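MRNA export factor GLE1 (Saccharomyces cerevisiae, PDB 6B4E) acts in mRNA export as a component of the nuclear pore complex, where nucleoporins dock transport factors, and binds inositol hexakisphosphate. Local coordinates at residues Q241-Q244 against A250-L253. Residues are numbered along the deposited sequence; the frame is centred on the assembly and turned at random.
Sequences QFLQ and ASKL
A sharp bend within helix 225-264 of the C-terminal, GLE1-like part of the protein folds Phe-242 and Leu-243 against Ala-250, Ser-251 and Leu-253. The evidence is the spacing: the CA atoms of Leu-243 and Ala-250 are 5.3 Å apart, about half of what seven residues of straight helix would span.

Ala-250 points its CB into the angle of the bend. This methyl lies 3.6 Å from Phe-242 CD2, approaching the ring obliquely, and 3.5 Å from the carbonyl O of Phe-242. Leu-243 meets the same methyl through its CD2 branch, 4.0 Å from Ala-250 CB, so two neighbouring side chains share one small partner. The Phe-242 ring is carried across the bend by a chi1 of -169°, which sets CG opposite the backbone N. Its far corner, CZ, reaches Leu-253 CD2 at 4.1 Å; that methyl lies at the ring edge, near its plane, and the two side chains cross at about a right angle.

Leu-243 CD2 also touches Ser-251 OG, a van der Waals contact at 3.3 Å. The hydroxyl is already hydrogen-bonded to the carbonyl O of Gly-247, four residues earlier in the helix, and Trp-283 of helix 271-284 packs on both residues. On the Phe-242 side, Trp-234 makes an edge-to-face ring contact, and Leu-212 of helix 206-216 touches both Phe-242 and Leu-253.

Replacing Phe-242 with an alanine would probably leave Leu-253 CD2 and one flank of the Ala-250 methyl without their aromatic partner, opening a gap beside Leu-212. No hydrogen bond joins 241-244 to 250-253, so their direct contact rests on van der Waals packing, mostly apolar, and the small Ala-250 side chain is consistent with the close approach of the two segments.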
loop_
_atom_site.group_PDB
_atom_site.type_symbol
_atom_site.label_atom_id
_atom_site.label_comp_id
_atom_site.label_asym_id
_atom_site.label_seq_id
_atom_site.Cartn_x
_atom_site.Cartn_y
_atom_site.Cartn_z
ATOM N N GLN A 241 5.863 13.851 3.902
ATOM C CA GLN A 241 4.608 14.042 4.606
ATOM C C GLN A 241 4.573 13.287 5.929
ATOM O O GLN A 241 3.876 13.704 6.860
ATOM C CB GLN A 241 3.448 13.605 3.717
ATOM C CG GLN A 241 3.252 14.467 2.498
ATOM C CD GLN A 241 4.245 14.166 1.387
ATOM O OE1 GLN A 241 4.796 13.061 1.286
ATOM N NE2 GLN A 241 4.460 15.151 0.521
ATOM N N PHE A 242 5.295 12.171 6.017
ATOM C CA PHE A 242 5.408 11.432 7.274
ATOM C C PHE A 242 6.088 12.284 8.334
ATOM O O PHE A 242 5.645 12.340 9.483
ATOM C CB PHE A 242 6.199 10.148 7.014
ATOM C CG PHE A 242 6.189 9.143 8.148
ATOM C CD1 PHE A 242 5.026 8.472 8.499
ATOM C CD2 PHE A 242 7.366 8.816 8.799
ATOM C CE1 PHE A 242 5.034 7.534 9.507
ATOM C CE2 PHE A 242 7.374 7.880 9.818
ATOM C CZ PHE A 242 6.207 7.233 10.162
ATOM N N LEU A 243 7.155 12.982 7.946
ATOM C CA LEU A 243 7.807 13.924 8.850
ATOM C C LEU A 243 6.882 15.064 9.254
ATOM O O LEU A 243 6.926 15.529 10.403
ATOM C CB LEU A 243 9.077 14.480 8.193
ATOM C CG LEU A 243 10.220 13.483 8.100
ATOM C CD1 LEU A 243 11.260 13.986 7.119
ATOM C CD2 LEU A 243 10.851 13.292 9.445
ATOM N N GLN A 244 6.072 15.566 8.317
ATOM C CA GLN A 244 5.092 16.594 8.658
ATOM C C GLN A 244 4.132 16.098 9.719
ATOM O O GLN A 244 3.757 16.844 10.640
ATOM C CB GLN A 244 4.323 17.025 7.409
ATOM C CG GLN A 244 5.209 17.757 6.423
ATOM C CD GLN A 244 4.561 17.997 5.064
ATOM O OE1 GLN A 244 3.485 17.490 4.750
ATOM N NE2 GLN A 244 5.257 18.742 4.230
ATOM N N ALA A 250 8.533 10.596 13.811
ATOM C CA ALA A 250 8.832 10.138 12.459
ATOM C C ALA A 250 10.329 10.073 12.230
ATOM O O ALA A 250 10.831 9.101 11.658
ATOM C CB ALA A 250 8.204 11.069 11.429
ATOM N N SER A 251 11.062 11.089 12.681
ATOM C CA SER A 251 12.505 11.119 12.440
ATOM C C SER A 251 13.201 9.942 13.100
ATOM O O SER A 251 14.098 9.338 12.510
ATOM C CB SER A 251 13.112 12.425 12.949
ATOM O OG SER A 251 12.604 13.550 12.245
ATOM N N LYS A 252 12.829 9.619 14.338
ATOM C CA LYS A 252 13.411 8.449 14.990
ATOM C C LYS A 252 13.146 7.186 14.179
ATOM O O LYS A 252 14.004 6.300 14.095
ATOM C CB LYS A 252 12.845 8.289 16.398
ATOM C CG LYS A 252 13.290 9.395 17.347
ATOM C CD LYS A 252 12.338 9.582 18.519
ATOM C CE LYS A 252 12.181 8.328 19.340
ATOM N NZ LYS A 252 11.277 8.559 20.521
ATOM N N LEU A 253 11.960 7.079 13.579
ATOM C CA LEU A 253 11.628 5.854 12.865
ATOM C C LEU A 253 12.334 5.805 11.515
ATOM O O LEU A 253 12.739 4.724 11.065
ATOM C CB LEU A 253 10.103 5.746 12.727
ATOM C CG LEU A 253 9.512 4.430 12.226
ATOM C CD1 LEU A 253 10.185 3.224 12.850
ATOM C CD2 LEU A 253 8.034 4.412 12.515
#